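PDB 2W3Y: virulence factor from Pectobacterium carotovorum, which acts as a virulence factor toward Drosophila, carries S-linked palmitate and binds lipid vesicles. Local coordinates for residues A[11-19]-A[73-81]; A[42-51]-A[258-269]. All coordinates share one frame; numbering follows the deposited sequence.

Contact 1 (A[11-19]-A[73-81])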
# COMPACT_ATOMS: atom_id res chain seq x y z
N ASP A 11 1.67 -15.58 -14.94
CA ASP A 11 0.77 -15.34 -16.09
C ASP A 11 -0.42 -16.31 -16.12
O ASP A 11 -1.57 -15.87 -16.31
CB ASP A 11 1.54 -15.35 -17.42
CG ASP A 11 0.61 -15.29 -18.65
OD1 ASP A 11 -0.26 -14.39 -18.73
OD2 ASP A 11 0.75 -16.16 -19.54
N LEU A 12 -0.16 -17.60 -15.92
CA LEU A 12 -1.22 -18.61 -15.91
C LEU A 12 -2.21 -18.42 -14.75
O LEU A 12 -3.41 -18.61 -14.91
CB LEU A 12 -0.62 -20.02 -15.86
CG LEU A 12 0.36 -20.44 -16.96
CD1 LEU A 12 0.96 -21.82 -16.67
CD2 LEU A 12 -0.29 -20.39 -18.34
N TYR A 13 -1.68 -18.05 -13.58
CA TYR A 13 -2.48 -17.79 -12.39
C TYR A 13 -3.49 -16.67 -12.65
O TYR A 13 -4.69 -16.80 -12.36
CB TYR A 13 -1.58 -17.45 -11.18
CG TYR A 13 -2.37 -17.17 -9.92
CD1 TYR A 13 -2.85 -18.22 -9.13
CD2 TYR A 13 -2.66 -15.85 -9.53
CE1 TYR A 13 -3.60 -17.97 -7.98
CE2 TYR A 13 -3.40 -15.59 -8.39
CZ TYR A 13 -3.86 -16.66 -7.62
OH TYR A 13 -4.60 -16.40 -6.48
N PHE A 14 -2.99 -15.59 -13.24
CA PHE A 14 -3.81 -14.43 -13.57
C PHE A 14 -4.73 -14.67 -14.76
O PHE A 14 -5.87 -14.20 -14.76
CB PHE A 14 -2.91 -13.20 -13.77
CG PHE A 14 -2.53 -12.52 -12.48
CD1 PHE A 14 -1.59 -13.09 -11.61
CD2 PHE A 14 -3.14 -11.32 -12.11
CE1 PHE A 14 -1.27 -12.48 -10.39
CE2 PHE A 14 -2.81 -10.69 -10.91
CZ PHE A 14 -1.87 -11.27 -10.04
N GLN A 15 -4.26 -15.44 -15.75
CA GLN A 15 -5.11 -15.83 -16.90
C GLN A 15 -6.36 -16.56 -16.41
O GLN A 15 -7.46 -16.31 -16.89
CB GLN A 15 -4.32 -16.68 -17.93
CG GLN A 15 -5.09 -16.98 -19.24
CD GLN A 15 -4.94 -15.89 -20.33
OE1 GLN A 15 -3.87 -15.71 -20.90
NE2 GLN A 15 -6.02 -15.20 -20.64
N ASN A 16 -6.18 -17.43 -15.42
CA ASN A 16 -7.29 -18.20 -14.87
C ASN A 16 -8.29 -17.34 -14.09
O ASN A 16 -9.50 -17.54 -14.21
CB ASN A 16 -6.76 -19.34 -14.00
CG ASN A 16 -7.88 -20.16 -13.39
OD1 ASN A 16 -8.03 -20.20 -12.17
ND2 ASN A 16 -8.69 -20.79 -14.24
N ILE A 17 -7.77 -16.40 -13.30
CA ILE A 17 -8.64 -15.49 -12.55
C ILE A 17 -9.59 -14.73 -13.48
O ILE A 17 -10.80 -14.68 -13.24
CB ILE A 17 -7.81 -14.53 -11.64
CG1 ILE A 17 -7.28 -15.30 -10.43
CG2 ILE A 17 -8.65 -13.32 -11.18
CD1 ILE A 17 -6.23 -14.54 -9.62
N HIS A 18 -9.04 -14.20 -14.58
CA HIS A 18 -9.80 -13.29 -15.43
C HIS A 18 -10.65 -13.95 -16.54
O HIS A 18 -11.41 -13.27 -17.23
CB HIS A 18 -8.88 -12.18 -15.96
CG HIS A 18 -8.52 -11.15 -14.93
ND1 HIS A 18 -7.22 -10.89 -14.55
CD2 HIS A 18 -9.30 -10.32 -14.19
CE1 HIS A 18 -7.21 -9.95 -13.62
NE2 HIS A 18 -8.45 -9.58 -13.39
N GLY A 19 -10.57 -15.28 -16.67
CA GLY A 19 -11.35 -16.00 -17.69
C GLY A 19 -12.83 -16.10 -17.35
O GLY A 19 -13.28 -15.59 -16.31
N VAL A 73 -3.02 -4.06 -10.47
CA VAL A 73 -3.07 -5.48 -10.93
C VAL A 73 -3.52 -6.43 -9.80
O VAL A 73 -4.41 -7.26 -10.01
CB VAL A 73 -1.73 -5.95 -11.59
CG1 VAL A 73 -1.66 -7.48 -11.73
CG2 VAL A 73 -1.56 -5.30 -12.93
N ALA A 74 -2.92 -6.29 -8.62
CA ALA A 74 -3.30 -7.14 -7.49
C ALA A 74 -4.77 -6.91 -7.10
O ALA A 74 -5.55 -7.87 -6.92
CB ALA A 74 -2.37 -6.93 -6.31
N SER A 75 -5.16 -5.65 -7.01
CA SER A 75 -6.52 -5.26 -6.65
C SER A 75 -7.58 -5.78 -7.63
O SER A 75 -8.65 -6.20 -7.19
CB SER A 75 -6.65 -3.75 -6.52
OG SER A 75 -7.95 -3.43 -6.08
N ALA A 76 -7.27 -5.74 -8.92
CA ALA A 76 -8.19 -6.22 -9.97
C ALA A 76 -8.41 -7.75 -9.93
O ALA A 76 -9.55 -8.21 -10.10
CB ALA A 76 -7.75 -5.74 -11.35
N ALA A 77 -7.34 -8.50 -9.66
CA ALA A 77 -7.40 -9.96 -9.44
C ALA A 77 -8.29 -10.32 -8.25
O ALA A 77 -9.14 -11.22 -8.34
CB ALA A 77 -5.99 -10.54 -9.25
N VAL A 78 -8.11 -9.60 -7.14
CA VAL A 78 -8.91 -9.77 -5.93
C VAL A 78 -10.39 -9.51 -6.19
O VAL A 78 -11.23 -10.30 -5.79
CB VAL A 78 -8.43 -8.84 -4.77
CG1 VAL A 78 -9.49 -8.78 -3.65
CG2 VAL A 78 -7.10 -9.32 -4.23
N ASN A 79 -10.68 -8.38 -6.85
CA ASN A 79 -12.03 -7.98 -7.23
C ASN A 79 -12.78 -9.05 -8.04
O ASN A 79 -13.95 -9.34 -7.78
CB ASN A 79 -11.97 -6.69 -8.04
CG ASN A 79 -13.34 -6.09 -8.27
OD1 ASN A 79 -14.03 -5.70 -7.32
ND2 ASN A 79 -13.76 -6.03 -9.52
N LYS A 80 -12.08 -9.60 -9.03
CA LYS A 80 -12.56 -10.72 -9.82
C LYS A 80 -12.68 -12.01 -8.99
O LYS A 80 -13.72 -12.68 -9.02
CB LYS A 80 -11.66 -10.93 -11.04
CG LYS A 80 -12.20 -11.94 -12.07
CD LYS A 80 -13.65 -11.65 -12.46
CE LYS A 80 -14.21 -12.73 -13.38
NZ LYS A 80 -13.59 -12.67 -14.74
N LYS A 81 -11.63 -12.34 -8.25
CA LYS A 81 -11.58 -13.61 -7.50
C LYS A 81 -12.58 -13.69 -6.35
O LYS A 81 -13.09 -14.77 -6.07
CB LYS A 81 -10.15 -13.89 -7.00
CG LYS A 81 -9.93 -15.20 -6.24
CD LYS A 81 -8.45 -15.46 -6.01
CE LYS A 81 -8.19 -16.63 -5.04
NZ LYS A 81 -8.73 -17.91 -5.59

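Contact 2 (A[42-51]-A[258-269])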
# COMPACT_ATOMS: atom_id res chain seq x y z
N VAL A 42 -10.16 -0.05 1.36
CA VAL A 42 -8.77 -0.27 0.97
C VAL A 42 -8.18 1.11 0.75
O VAL A 42 -8.67 1.86 -0.09
CB VAL A 42 -8.64 -1.05 -0.38
CG1 VAL A 42 -7.17 -1.32 -0.68
CG2 VAL A 42 -9.46 -2.32 -0.36
N GLN A 43 -7.13 1.44 1.50
CA GLN A 43 -6.46 2.72 1.40
C GLN A 43 -5.35 2.54 0.36
O GLN A 43 -4.40 1.85 0.61
CB GLN A 43 -5.88 3.05 2.78
CG GLN A 43 -5.58 4.48 3.04
CD GLN A 43 -6.77 5.19 3.59
OE1 GLN A 43 -7.14 5.00 4.76
NE2 GLN A 43 -7.40 6.01 2.75
N TYR A 44 -5.50 3.13 -0.82
CA TYR A 44 -4.47 3.04 -1.86
C TYR A 44 -3.45 4.16 -1.71
O TYR A 44 -3.82 5.33 -1.75
CB TYR A 44 -5.11 3.10 -3.25
CG TYR A 44 -6.00 1.93 -3.60
CD1 TYR A 44 -5.45 0.68 -3.93
CD2 TYR A 44 -7.38 2.08 -3.64
CE1 TYR A 44 -6.25 -0.39 -4.28
CE2 TYR A 44 -8.21 0.98 -3.99
CZ TYR A 44 -7.62 -0.24 -4.29
OH TYR A 44 -8.39 -1.30 -4.65
N GLN A 45 -2.17 3.84 -1.52
CA GLN A 45 -1.17 4.88 -1.19
C GLN A 45 0.18 4.71 -1.91
O GLN A 45 0.58 3.60 -2.25
CB GLN A 45 -0.91 4.93 0.33
CG GLN A 45 -2.17 4.86 1.19
CD GLN A 45 -2.73 6.23 1.50
OE1 GLN A 45 -2.18 6.96 2.32
NE2 GLN A 45 -3.82 6.60 0.83
N THR A 46 0.86 5.83 -2.13
CA THR A 46 2.24 5.83 -2.65
C THR A 46 3.08 6.78 -1.80
O THR A 46 2.87 8.00 -1.80
CB THR A 46 2.32 6.28 -4.13
OG1 THR A 46 1.43 5.50 -4.92
CG2 THR A 46 3.74 6.10 -4.69
N TYR A 47 4.02 6.21 -1.04
CA TYR A 47 4.85 7.03 -0.18
C TYR A 47 6.26 7.08 -0.72
O TYR A 47 6.90 6.05 -0.91
CB TYR A 47 4.90 6.49 1.25
CG TYR A 47 3.55 6.37 1.92
CD1 TYR A 47 2.55 7.33 1.73
CD2 TYR A 47 3.27 5.29 2.77
CE1 TYR A 47 1.30 7.21 2.34
CE2 TYR A 47 2.02 5.17 3.40
CZ TYR A 47 1.05 6.14 3.19
OH TYR A 47 -0.19 6.05 3.80
N GLN A 48 6.75 8.28 -0.94
CA GLN A 48 8.17 8.45 -1.23
C GLN A 48 8.84 9.13 -0.06
O GLN A 48 8.40 10.19 0.39
CB GLN A 48 8.38 9.24 -2.52
CG GLN A 48 9.86 9.36 -2.86
CD GLN A 48 10.13 10.12 -4.14
OE1 GLN A 48 9.31 10.13 -5.07
NE2 GLN A 48 11.28 10.78 -4.20
N PHE A 49 9.92 8.53 0.43
CA PHE A 49 10.65 9.08 1.56
C PHE A 49 11.91 9.77 1.08
O PHE A 49 12.86 9.11 0.68
CB PHE A 49 10.97 7.99 2.60
CG PHE A 49 9.75 7.30 3.13
CD1 PHE A 49 8.75 8.02 3.79
CD2 PHE A 49 9.58 5.93 2.94
CE1 PHE A 49 7.59 7.38 4.28
CE2 PHE A 49 8.44 5.28 3.42
CZ PHE A 49 7.45 6.00 4.09
N ASN A 50 11.86 11.10 1.10
CA ASN A 50 12.94 12.00 0.64
C ASN A 50 13.02 12.14 -0.87
O ASN A 50 12.79 11.19 -1.59
CB ASN A 50 14.30 11.58 1.21
CG ASN A 50 14.33 11.59 2.73
OD1 ASN A 50 13.84 12.52 3.36
ND2 ASN A 50 14.93 10.55 3.31
N GLU A 51 13.34 13.35 -1.32
CA GLU A 51 13.63 13.60 -2.73
C GLU A 51 14.87 12.81 -3.12
O GLU A 51 15.80 12.67 -2.32
CB GLU A 51 13.84 15.10 -2.99
CG GLU A 51 12.55 15.95 -2.95
CD GLU A 51 11.80 15.98 -4.28
OE1 GLU A 51 12.26 15.33 -5.26
OE2 GLU A 51 10.74 16.65 -4.35
N ALA A 258 -8.97 6.49 -7.32
CA ALA A 258 -9.77 6.08 -6.15
C ALA A 258 -9.97 7.20 -5.11
O ALA A 258 -9.09 8.04 -4.90
CB ALA A 258 -9.14 4.83 -5.49
N ASP A 259 -11.12 7.18 -4.46
CA ASP A 259 -11.44 8.11 -3.38
C ASP A 259 -10.48 7.97 -2.18
O ASP A 259 -10.25 8.94 -1.46
CB ASP A 259 -12.90 7.95 -2.94
CG ASP A 259 -13.89 8.06 -4.10
OD1 ASP A 259 -14.41 9.17 -4.30
OD2 ASP A 259 -14.11 7.05 -4.82
N SER A 260 -9.91 6.78 -1.98
CA SER A 260 -8.96 6.54 -0.88
C SER A 260 -7.48 6.79 -1.21
O SER A 260 -6.60 6.42 -0.43
CB SER A 260 -9.10 5.10 -0.36
OG SER A 260 -8.67 4.16 -1.34
N TYR A 261 -7.19 7.39 -2.36
CA TYR A 261 -5.79 7.52 -2.82
C TYR A 261 -5.09 8.75 -2.28
O TYR A 261 -5.68 9.82 -2.21
CB TYR A 261 -5.74 7.55 -4.36
CG TYR A 261 -4.35 7.78 -4.93
CD1 TYR A 261 -3.43 6.73 -5.03
CD2 TYR A 261 -3.96 9.05 -5.39
CE1 TYR A 261 -2.14 6.95 -5.58
CE2 TYR A 261 -2.70 9.27 -5.93
CZ TYR A 261 -1.80 8.23 -6.03
OH TYR A 261 -0.56 8.47 -6.57
N PHE A 262 -3.82 8.58 -1.92
CA PHE A 262 -2.93 9.68 -1.55
C PHE A 262 -1.51 9.32 -1.98
O PHE A 262 -1.10 8.16 -1.89
CB PHE A 262 -2.96 9.92 -0.04
CG PHE A 262 -2.04 11.04 0.44
CD1 PHE A 262 -2.43 12.38 0.32
CD2 PHE A 262 -0.80 10.75 1.01
CE1 PHE A 262 -1.59 13.42 0.77
CE2 PHE A 262 0.05 11.78 1.47
CZ PHE A 262 -0.34 13.11 1.34
N ASP A 263 -0.76 10.32 -2.44
CA ASP A 263 0.68 10.17 -2.64
C ASP A 263 1.39 11.40 -2.11
O ASP A 263 0.80 12.48 -2.05
CB ASP A 263 1.01 9.99 -4.12
CG ASP A 263 0.82 11.28 -4.91
OD1 ASP A 263 -0.35 11.63 -5.16
OD2 ASP A 263 1.83 11.94 -5.26
N ASP A 264 2.65 11.23 -1.71
CA ASP A 264 3.46 12.37 -1.30
C ASP A 264 4.93 12.01 -1.35
O ASP A 264 5.31 10.82 -1.37
CB ASP A 264 3.07 12.81 0.13
CG ASP A 264 3.32 14.31 0.38
OD1 ASP A 264 3.75 15.04 -0.56
OD2 ASP A 264 3.09 14.76 1.53
N ILE A 265 5.76 13.05 -1.46
CA ILE A 265 7.18 12.94 -1.17
C ILE A 265 7.38 13.55 0.21
O ILE A 265 7.23 14.77 0.41
CB ILE A 265 8.09 13.64 -2.24
CG1 ILE A 265 7.87 12.99 -3.61
CG2 ILE A 265 9.57 13.57 -1.84
CD1 ILE A 265 8.39 13.79 -4.80
N PHE A 266 7.67 12.69 1.18
CA PHE A 266 7.90 13.15 2.54
C PHE A 266 9.34 13.63 2.65
O PHE A 266 10.25 12.99 2.11
CB PHE A 266 7.65 12.01 3.53
CG PHE A 266 6.21 11.62 3.64
CD1 PHE A 266 5.33 12.36 4.42
CD2 PHE A 266 5.74 10.50 2.97
CE1 PHE A 266 3.99 11.99 4.53
CE2 PHE A 266 4.40 10.11 3.07
CZ PHE A 266 3.53 10.86 3.85
N ASN A 267 9.54 14.73 3.36
CA ASN A 267 10.87 15.33 3.52
C ASN A 267 11.45 15.13 4.91
O ASN A 267 10.69 15.03 5.90
CB ASN A 267 10.82 16.83 3.19
CG ASN A 267 10.37 17.10 1.77
OD1 ASN A 267 10.92 16.56 0.81
ND2 ASN A 267 9.34 17.94 1.62
N GLY A 268 12.78 15.07 4.98
CA GLY A 268 13.53 14.91 6.23
C GLY A 268 13.31 13.57 6.93
O GLY A 268 13.20 13.53 8.15
N VAL A 269 13.26 12.49 6.15
CA VAL A 269 12.94 11.15 6.68
C VAL A 269 14.19 10.27 6.84
O VAL A 269 15.07 10.25 5.97
CB VAL A 269 11.89 10.43 5.78
CG1 VAL A 269 11.40 9.09 6.39
CG2 VAL A 269 10.70 11.35 5.53
O HOH W 1 14.62 15.15 2.82
O HOH W 2 13.50 15.60 0.57
O HOH W 3 9.88 17.41 -1.45

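Contact 1 (A[11-19]-A[73-81])
Lys80 reaches from helix 73-81 to lie beside the C-terminal part of helix 11-18. Its CB touches Ile17 CG2, at 3.8 Å, and His18 CD2. CG then lies 3.3 Å from Ile17 O, and CE stays near that same carbonyl. Bends at chi2 (50°) and chi4 (-71°) lead the chain past His18 to Gly19, where NZ makes a weak 3.3 Å hydrogen bond to Gly19 O. Ile17 and Lys80 run alongside with opposed directions, and Ile17 CD1 sits 4.0 Å from Ala77 CB. Deeper in, Phe14 pushes its CE2 corner between two methyls, 3.5 Å from Val73 CG1 and 3.6 Å from Ala77 CB, while Phe246 of helix 237-250 meets the same ring edge-to-face. Ile17 CG2 stands over the centre of the His18 ring, which also stacks with Phe30; its buried NE2 has no partner in the model. At the outer border the Lys81 chain lies nearly perpendicular to Tyr13, its CE 3.9 Å from Tyr13 OH. The axes of segments 11-18 and 73-81 come within 9.6 Å, their directions 44° apart; Ala77 is small enough to let Phe14 and Ile17 approach. Cohesion thus rests mainly on Phe14, Ile17, Val73 and Ala77, and Lys80 adds only a weak polar bond at the exposed border.

Contact 2 (A[42-51]-A[258-269])
Tyr44 O takes two N-H donors: Phe262 N at 3.3 Å, nearly straight on to the carbonyl, and Gln45 NE2 at 2.9 Å from well above the carbonyl plane. From there a parallel ladder pairs Gln45 with Phe262 through Phe49 with Phe266, ending in the 2.7 Å bond from Asn50 N to Phe266 O. The turn before strand 262-266 is pinned separately: Ser260 OG donates to Val42 O over 2.6 Å, in the carbonyl plane. Beyond the strands, the Asn50 amide pairs with the backbone of Val269. OD1 receives Val269 N on a lone pair at 2.8 Å, while ND2 gives Val269 O a 2.7 Å bond in its own amide plane. With CG beside its backbone N (chi1 -60°), the amide reaches back to residues 267-269 although the CB bond points away. On one face, the edge of Phe266 is turned to the face of Tyr47 in an offset edge-to-face pair, planes at 66°; Phe49 flanks Phe266, and Ile130 of helix 125-134 packs on all three. On the other, Gln48 lies beside Ile265, its OE1 bonded to Arg64, which also salt-bridges Asp263. Backbone bonds thus fix the register, serine and asparagine secure its ends, and the aromatic cluster joins sheet to helix.

In the fold
Contacts 1 and 2 have centres 26 Å apart, the first about 18 Å from the middle of the chain and the second about 9 Å. Their segments alternate in sequence: 11-19, 42-51, 73-81, then 258-269. Strand 40-49 is followed directly by helix 57-81, which packs against the mixed sheet and carries contact 1 at its far end. The two contacts touch where Ser75 OG and Tyr44 OH, 2.6 Å apart, probably hydrogen-bond. Strand 40-49 lies between strands 166-179 and 262-266, both parallel to it. Bound palmitic acid lies about 6 Å from the Gln43 side chain, consistent with the sheet of contact 2 forming part of the lipid-bearing core. Contact 1 fastens the N-terminal helix farther out.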